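Local coordinates for protein cyclin homolog (Herpesvirus saimiri, PDB 2F2C) that is a viral D-type cyclin that modulates the host cell cycle and may contribute to T-cell transformation and rapid proliferation during latent infection, at residues L56-L61 against I97-V102; D69-P74 against K107-K112. One frame throughout, in Å; residues are numbered along the deposited sequence.

Contact 1 (L56-L61 against I97-V102); sequences LTWMHL and IGAACV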
ATOM      1  N   LEU A  56      15.555   8.138  18.456  1.00 67.69           N
ATOM      2  CA  LEU A  56      14.947   6.921  17.950  1.00 67.58           C
ATOM      3  C   LEU A  56      14.471   6.025  19.090  1.00 67.90           C
ATOM      4  O   LEU A  56      13.518   5.267  18.910  1.00 68.52           O
ATOM      5  CB  LEU A  56      15.899   6.176  17.020  1.00 67.25           C
ATOM      6  CG  LEU A  56      16.182   6.822  15.660  1.00 67.12           C
ATOM      7  CD1 LEU A  56      17.008   5.858  14.817  1.00 64.92           C
ATOM      8  CD2 LEU A  56      14.881   7.193  14.922  1.00 67.08           C
ATOM      9  N   THR A  57      15.125   6.125  20.254  1.00 67.94           N
ATOM     10  CA  THR A  57      14.686   5.439  21.473  1.00 67.56           C
ATOM     11  C   THR A  57      13.342   5.989  21.923  1.00 67.58           C
ATOM     12  O   THR A  57      12.455   5.243  22.301  1.00 67.97           O
ATOM     13  CB  THR A  57      15.736   5.577  22.577  1.00 67.42           C
ATOM     14  OG1 THR A  57      16.858   4.749  22.261  1.00 68.07           O
ATOM     15  CG2 THR A  57      15.247   4.981  23.866  1.00 66.89           C
ATOM     16  N   TRP A  58      13.177   7.295  21.855  1.00 67.67           N
ATOM     17  CA  TRP A  58      11.901   7.885  22.174  1.00 68.02           C
ATOM     18  C   TRP A  58      10.859   7.529  21.104  1.00 68.40           C
ATOM     19  O   TRP A  58       9.775   7.042  21.429  1.00 68.92           O
ATOM     20  CB  TRP A  58      12.070   9.386  22.323  1.00 68.34           C
ATOM     21  CG  TRP A  58      10.822  10.145  22.610  1.00 68.66           C
ATOM     22  CD1 TRP A  58      10.114  10.164  23.781  1.00 69.29           C
ATOM     23  CD2 TRP A  58      10.153  11.039  21.727  1.00 68.11           C
ATOM     24  NE1 TRP A  58       9.035  11.009  23.673  1.00 68.87           N
ATOM     25  CE2 TRP A  58       9.035  11.558  22.418  1.00 69.11           C
ATOM     26  CE3 TRP A  58      10.384  11.460  20.415  1.00 68.14           C
ATOM     27  CZ2 TRP A  58       8.152  12.469  21.836  1.00 70.11           C
ATOM     28  CZ3 TRP A  58       9.503  12.355  19.830  1.00 68.84           C
ATOM     29  CH2 TRP A  58       8.402  12.853  20.540  1.00 69.59           C
ATOM     30  N   MET A  59      11.180   7.751  19.831  1.00 68.46           N
ATOM     31  CA  MET A  59      10.256   7.426  18.737  1.00 68.57           C
ATOM     32  C   MET A  59       9.764   5.959  18.843  1.00 68.14           C
ATOM     33  O   MET A  59       8.565   5.660  18.680  1.00 66.85           O
ATOM     34  CB  MET A  59      10.935   7.687  17.394  1.00 68.33           C
ATOM     35  CG  MET A  59      11.295   9.160  17.125  1.00 68.55           C
ATOM     36  SD  MET A  59      12.213   9.401  15.550  1.00 70.42           S
ATOM     37  CE  MET A  59      11.110   8.626  14.339  1.00 67.45           C
ATOM     38  N   HIS A  60      10.707   5.064  19.151  1.00 68.13           N
ATOM     39  CA  HIS A  60      10.389   3.672  19.428  1.00 68.36           C
ATOM     40  C   HIS A  60       9.417   3.493  20.595  1.00 68.45           C
ATOM     41  O   HIS A  60       8.386   2.815  20.457  1.00 68.56           O
ATOM     42  CB  HIS A  60      11.641   2.843  19.679  1.00 68.02           C
ATOM     43  CG  HIS A  60      11.348   1.392  19.878  1.00 68.47           C
ATOM     44  ND1 HIS A  60      11.332   0.488  18.839  1.00 67.42           N
ATOM     45  CD2 HIS A  60      11.017   0.693  20.992  1.00 69.88           C
ATOM     46  CE1 HIS A  60      11.021  -0.710  19.303  1.00 67.78           C
ATOM     47  NE2 HIS A  60      10.824  -0.612  20.606  1.00 70.74           N
ATOM     48  N   LEU A  61       9.744   4.084  21.740  1.00 68.42           N
ATOM     49  CA  LEU A  61       8.882   3.960  22.912  1.00 68.65           C
ATOM     50  C   LEU A  61       7.452   4.327  22.538  1.00 69.01           C
ATOM     51  O   LEU A  61       6.500   3.631  22.895  1.00 68.91           O
ATOM     52  CB  LEU A  61       9.370   4.839  24.059  1.00 67.80           C
ATOM     53  CG  LEU A  61       8.681   4.593  25.398  1.00 67.51           C
ATOM     54  CD1 LEU A  61       8.922   3.167  25.885  1.00 66.54           C
ATOM     55  CD2 LEU A  61       9.161   5.602  26.429  1.00 67.46           C
ATOM     56  N   ILE A  97      11.236  17.201  14.770  1.00 70.44           N
ATOM     57  CA  ILE A  97      11.411  16.503  13.501  1.00 70.66           C
ATOM     58  C   ILE A  97      10.949  15.064  13.647  1.00 70.72           C
ATOM     59  O   ILE A  97      10.106  14.595  12.872  1.00 70.93           O
ATOM     60  CB  ILE A  97      12.887  16.578  13.013  1.00 70.70           C
ATOM     61  CG1 ILE A  97      13.267  18.039  12.703  1.00 70.78           C
ATOM     62  CG2 ILE A  97      13.080  15.689  11.786  1.00 70.00           C
ATOM     63  CD1 ILE A  97      14.755  18.295  12.459  1.00 70.57           C
ATOM     64  N   GLY A  98      11.493  14.386  14.660  1.00 70.55           N
ATOM     65  CA  GLY A  98      11.222  12.977  14.893  1.00 70.31           C
ATOM     66  C   GLY A  98       9.768  12.744  15.234  1.00 70.08           C
ATOM     67  O   GLY A  98       9.209  11.687  14.932  1.00 70.23           O
ATOM     68  N   ALA A  99       9.162  13.736  15.878  1.00 69.82           N
ATOM     69  CA  ALA A  99       7.746  13.689  16.195  1.00 69.29           C
ATOM     70  C   ALA A  99       6.946  13.677  14.907  1.00 68.76           C
ATOM     71  O   ALA A  99       6.018  12.901  14.784  1.00 69.21           O
ATOM     72  CB  ALA A  99       7.338  14.869  17.068  1.00 69.37           C
ATOM     73  N   ALA A 100       7.315  14.514  13.944  1.00 68.13           N
ATOM     74  CA  ALA A 100       6.550  14.607  12.703  1.00 67.47           C
ATOM     75  C   ALA A 100       6.800  13.451  11.737  1.00 67.24           C
ATOM     76  O   ALA A 100       6.001  13.221  10.821  1.00 67.31           O
ATOM     77  CB  ALA A 100       6.783  15.927  12.034  1.00 67.54           C
ATOM     78  N   CYS A 101       7.895  12.722  11.938  1.00 66.80           N
ATOM     79  CA  CYS A 101       8.137  11.501  11.180  1.00 66.88           C
ATOM     80  C   CYS A 101       7.185  10.395  11.614  1.00 66.58           C
ATOM     81  O   CYS A 101       6.502   9.803  10.778  1.00 67.33           O
ATOM     82  CB  CYS A 101       9.586  11.064  11.297  1.00 66.79           C
ATOM     83  SG  CYS A 101      10.699  12.361  10.708  1.00 70.24           S
ATOM     84  N   VAL A 102       7.101  10.139  12.914  1.00 65.94           N
ATOM     85  CA  VAL A 102       6.117   9.200  13.455  1.00 65.10           C
ATOM     86  C   VAL A 102       4.702   9.587  13.030  1.00 64.92           C
ATOM     87  O   VAL A 102       3.880   8.718  12.751  1.00 64.89           O
ATOM     88  CB  VAL A 102       6.202   9.112  14.998  1.00 64.80           C
ATOM     89  CG1 VAL A 102       5.016   8.370  15.577  1.00 63.89           C
ATOM     90  CG2 VAL A 102       7.480   8.427  15.402  1.00 65.10           C
TER
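Met-59 reaches from helix 49-65 to the backbone of Gly-98 and the side chain of Val-102 on helix 94-109, a helix-to-helix contact inside the N-terminal cyclin domain, the first of the two all-helical cyclin boxes. The axes of the short segments approach to 10.1 Å and their N-to-C directions differ by 34°, so the two segments run roughly parallel. The nearest pair of CA atoms, Met-59 and Gly-98 at 6.8 Å, coincides with the position that has no side chain on the second helix.

The methionine can be followed outward. Its CB lies 4.1 Å from Val-102 CG2. CG, set opposite the carbonyl carbon (chi1 -64°), continues toward helix 94-109 and comes 3.9 Å from Gly-98 O. SD then lies over the glycine, 3.8 Å from Gly-98 CA. At SD the chain turns (chi3 55°), which carries CE along the second helix: it ends 3.7 Å from Gly-98 O and 3.8 Å from Val-102 CG2, and also meets CB of Cys-101. The side chains of Met-59 and Val-102 thereby lie alongside one another, pointing in opposite directions, with the valine's CG2 branch doing the touching.

Met-59 also packs against Phe-73 and Ser-76 of helix 72-83, which places its side chain among three helices. Ala-100, on another face of the second helix, packs on helix 129-142. The interface between the two segments is largely apolar and modest, with 206 Å² buried in all. Its remaining piece comes from Trp-58; the six-membered ring presents its edge to Ala-99, with CH2 4.2 Å from the methyl CB and that methyl near the ring plane.

Contact 2 (D69-P74 against K107-K112); sequences DKSVFP and KIRTVK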
ATOM      1  N   ASP A  69       1.185  -0.631  14.614  1.00 68.44           N
ATOM      2  CA  ASP A  69       1.603  -1.721  13.753  1.00 68.42           C
ATOM      3  C   ASP A  69       3.090  -1.752  13.619  1.00 67.93           C
ATOM      4  O   ASP A  69       3.728  -0.717  13.554  1.00 67.73           O
ATOM      5  CB  ASP A  69       0.949  -1.580  12.390  1.00 68.62           C
ATOM      6  CG  ASP A  69      -0.418  -2.236  12.344  1.00 71.32           C
ATOM      7  OD1 ASP A  69      -1.412  -1.573  11.944  1.00 74.69           O
ATOM      8  OD2 ASP A  69      -0.601  -3.422  12.712  1.00 73.81           O
ATOM      9  N   LYS A  70       3.630  -2.958  13.566  1.00 68.27           N
ATOM     10  CA  LYS A  70       5.069  -3.184  13.572  1.00 68.49           C
ATOM     11  C   LYS A  70       5.817  -2.424  12.501  1.00 69.24           C
ATOM     12  O   LYS A  70       7.035  -2.293  12.580  1.00 70.56           O
ATOM     13  CB  LYS A  70       5.388  -4.664  13.399  1.00 68.19           C
ATOM     14  CG  LYS A  70       5.164  -5.521  14.621  1.00 67.96           C
ATOM     15  CD  LYS A  70       6.101  -5.144  15.763  1.00 69.10           C
ATOM     16  CE  LYS A  70       6.076  -6.178  16.856  1.00 67.48           C
ATOM     17  NZ  LYS A  70       4.663  -6.604  16.983  1.00 69.64           N
ATOM     18  N   SER A  71       5.130  -1.889  11.506  1.00 69.37           N
ATOM     19  CA  SER A  71       5.878  -1.292  10.423  1.00 69.67           C
ATOM     20  C   SER A  71       5.957   0.259  10.445  1.00 69.89           C
ATOM     21  O   SER A  71       6.715   0.869   9.671  1.00 70.14           O
ATOM     22  CB  SER A  71       5.394  -1.842   9.095  1.00 68.73           C
ATOM     23  OG  SER A  71       4.669  -0.833   8.506  1.00 70.48           O
ATOM     24  N   VAL A  72       5.219   0.891  11.353  1.00 69.87           N
ATOM     25  CA  VAL A  72       5.319   2.345  11.556  1.00 69.66           C
ATOM     26  C   VAL A  72       6.726   2.832  11.932  1.00 69.97           C
ATOM     27  O   VAL A  72       7.221   3.851  11.420  1.00 70.23           O
ATOM     28  CB  VAL A  72       4.362   2.800  12.656  1.00 69.50           C
ATOM     29  CG1 VAL A  72       4.464   4.314  12.860  1.00 68.37           C
ATOM     30  CG2 VAL A  72       2.940   2.379  12.305  1.00 69.23           C
ATOM     31  N   PHE A  73       7.372   2.118  12.841  1.00 69.81           N
ATOM     32  CA  PHE A  73       8.650   2.589  13.324  1.00 70.01           C
ATOM     33  C   PHE A  73       9.743   2.538  12.253  1.00 70.46           C
ATOM     34  O   PHE A  73      10.398   3.555  12.021  1.00 71.07           O
ATOM     35  CB  PHE A  73       9.080   1.899  14.622  1.00 69.84           C
ATOM     36  CG  PHE A  73      10.380   2.395  15.152  1.00 70.08           C
ATOM     37  CD1 PHE A  73      10.522   3.720  15.547  1.00 70.17           C
ATOM     38  CD2 PHE A  73      11.477   1.551  15.231  1.00 70.12           C
ATOM     39  CE1 PHE A  73      11.732   4.187  16.041  1.00 70.29           C
ATOM     40  CE2 PHE A  73      12.683   2.014  15.727  1.00 69.19           C
ATOM     41  CZ  PHE A  73      12.814   3.329  16.126  1.00 69.58           C
ATOM     42  N   PRO A  74       9.973   1.391  11.613  1.00 70.54           N
ATOM     43  CA  PRO A  74      10.944   1.346  10.538  1.00 70.47           C
ATOM     44  C   PRO A  74      10.739   2.485   9.534  1.00 70.68           C
ATOM     45  O   PRO A  74      11.715   3.173   9.169  1.00 70.45           O
ATOM     46  CB  PRO A  74      10.687  -0.019   9.909  1.00 70.16           C
ATOM     47  CG  PRO A  74      10.333  -0.839  11.058  1.00 70.61           C
ATOM     48  CD  PRO A  74       9.402   0.050  11.868  1.00 70.70           C
ATOM     49  N   LYS A 107       0.421   7.657   9.941  1.00 67.05           N
ATOM     50  CA  LYS A 107      -0.592   7.981   8.972  1.00 67.62           C
ATOM     51  C   LYS A 107      -0.554   7.059   7.765  1.00 68.25           C
ATOM     52  O   LYS A 107      -1.557   6.916   7.071  1.00 68.88           O
ATOM     53  CB  LYS A 107      -0.467   9.435   8.526  1.00 67.55           C
ATOM     54  CG  LYS A 107      -1.194  10.423   9.419  1.00 67.46           C
ATOM     55  CD  LYS A 107      -1.199  11.797   8.775  1.00 67.30           C
ATOM     56  CE  LYS A 107      -1.658  12.867   9.724  1.00 66.36           C
ATOM     57  NZ  LYS A 107      -1.568  14.173   9.042  1.00 66.74           N
ATOM     58  N   ILE A 108       0.583   6.426   7.500  1.00 68.98           N
ATOM     59  CA  ILE A 108       0.681   5.581   6.289  1.00 69.37           C
ATOM     60  C   ILE A 108       0.596   4.082   6.591  1.00 69.63           C
ATOM     61  O   ILE A 108      -0.068   3.364   5.852  1.00 69.56           O
ATOM     62  CB  ILE A 108       1.970   5.889   5.461  1.00 69.43           C
ATOM     63  CG1 ILE A 108       1.952   7.332   4.971  1.00 69.22           C
ATOM     64  CG2 ILE A 108       2.121   4.910   4.287  1.00 67.55           C
ATOM     65  CD1 ILE A 108       3.297   7.803   4.463  1.00 70.00           C
ATOM     66  N   ARG A 109       1.264   3.618   7.654  1.00 69.20           N
ATOM     67  CA  ARG A 109       1.374   2.183   7.889  1.00 69.60           C
ATOM     68  C   ARG A 109       0.507   1.633   9.022  1.00 70.30           C
ATOM     69  O   ARG A 109       0.737   0.520   9.492  1.00 70.67           O
ATOM     70  CB  ARG A 109       2.836   1.791   8.122  1.00 69.50           C
ATOM     71  CG  ARG A 109       3.716   1.735   6.856  1.00 69.82           C
ATOM     72  CD  ARG A 109       3.444   0.549   5.915  1.00 67.07           C
ATOM     73  NE  ARG A 109       4.434   0.525   4.842  1.00 67.68           N
ATOM     74  CZ  ARG A 109       5.289  -0.475   4.610  1.00 67.52           C
ATOM     75  NH1 ARG A 109       5.279  -1.553   5.362  1.00 67.69           N
ATOM     76  NH2 ARG A 109       6.160  -0.403   3.616  1.00 67.55           N
ATOM     77  N   THR A 110      -0.493   2.394   9.455  1.00 70.95           N
ATOM     78  CA  THR A 110      -1.317   1.988  10.596  1.00 71.74           C
ATOM     79  C   THR A 110      -2.765   2.500  10.492  1.00 72.03           C
ATOM     80  O   THR A 110      -3.050   3.496   9.824  1.00 72.05           O
ATOM     81  CB  THR A 110      -0.632   2.412  11.934  1.00 71.93           C
ATOM     82  OG1 THR A 110      -0.716   1.350  12.899  1.00 71.42           O
ATOM     83  CG2 THR A 110      -1.355   3.586  12.592  1.00 72.51           C
ATOM     84  N   VAL A 111      -3.677   1.804  11.148  1.00 72.42           N
ATOM     85  CA  VAL A 111      -5.095   1.991  10.860  1.00 73.20           C
ATOM     86  C   VAL A 111      -5.646   3.172  11.656  1.00 73.97           C
ATOM     87  O   VAL A 111      -6.520   3.892  11.194  1.00 74.37           O
ATOM     88  CB  VAL A 111      -5.905   0.672  11.068  1.00 72.63           C
ATOM     89  CG1 VAL A 111      -5.701   0.129  12.461  1.00 72.52           C
ATOM     90  CG2 VAL A 111      -7.363   0.884  10.819  1.00 73.07           C
ATOM     91  N   LYS A 112      -5.092   3.380  12.838  1.00 75.14           N
ATOM     92  CA  LYS A 112      -5.517   4.449  13.719  1.00 75.92           C
ATOM     93  C   LYS A 112      -4.280   5.307  13.974  1.00 76.25           C
ATOM     94  O   LYS A 112      -3.471   5.000  14.860  1.00 75.89           O
ATOM     95  CB  LYS A 112      -6.048   3.852  15.022  1.00 76.21           C
ATOM     96  CG  LYS A 112      -7.119   4.660  15.728  1.00 78.01           C
ATOM     97  CD  LYS A 112      -6.567   5.974  16.311  1.00 80.94           C
ATOM     98  CE  LYS A 112      -7.315   6.376  17.584  1.00 82.30           C
ATOM     99  NZ  LYS A 112      -8.821   6.400  17.387  1.00 82.84           N
TER
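Asp-69 and Thr-110 form the polar centre of this contact, within the N-terminal cyclin domain, through two hydrogen bonds that share one hydroxyl. Asp-69 N donates to Thr-110 OG1 at 3.2 Å with an N-H...O angle of 157°, while Thr-110 OG1 donates to Asp-69 OD1, also at 3.2 Å. The hydroxyl thus serves as acceptor and donor to the same residue, which should restrict its rotation. It meets OD1 on the anti side of the carboxylate, 33° out of plane. The other oxygen, OD2, accepts a backbone hydrogen bond from the chain of another protein in the assembly.

A weak hydrogen bond joins Ser-71 and Arg-109: NH1 donates to OG over 3.3 Å. The arginine bends at chi2 (-72°), folding its chain round the serine hydroxyl, so that Arg-109 CD also comes within 3.2 Å of Ser-71 OG. Its stronger partners lie elsewhere, in salt bridges from NH1 to Asp-154 and from NH2 to Glu-148, and these acids probably fix the guanidinium more firmly than the serine does.

Apolar contact is supplied by Val-72. Its CG2 branch packs 3.6 Å from Thr-110 CB, the two side chains crossing at a slant, and also approaches Arg-109 CB at 4.2 Å.

The backbone gives these groups their footing. A type I beta turn runs from Asp-69 to Val-72, closed by Val-72 N to Asp-69 O at 3.1 Å, and leads directly into helix 72-83. The contact therefore joins the start of that helix to the C-terminal part of helix 94-109 and the loop that follows. Beside them, Lys-70 and Pro-74 pack on helix 170-184, Phe-73 turns to helix 49-65, and Ile-108 and Val-111 touch apolar side chains of the other protein.

Overall arrangement
Contacts 1 and 2 have centres 12 Å apart and belong to the same N-terminal cyclin domain. Their segments alternate along the chain: 56-61, 69-74, 97-102, then 107-112. Both use helix 94-109, contact 1 nearer its middle and contact 2 toward its C-terminal side, whereas their other halves lie on the consecutive helices 49-65 and 72-83. The two also touch directly through Phe-73, whose CE1 is 3.8 Å from Met-59 CB. Helix 94-109 is thus held against two successive helices, by apolar packing in contact 1 and largely polar bonds in contact 2, where the chain of another protein in the assembly also reaches the domain.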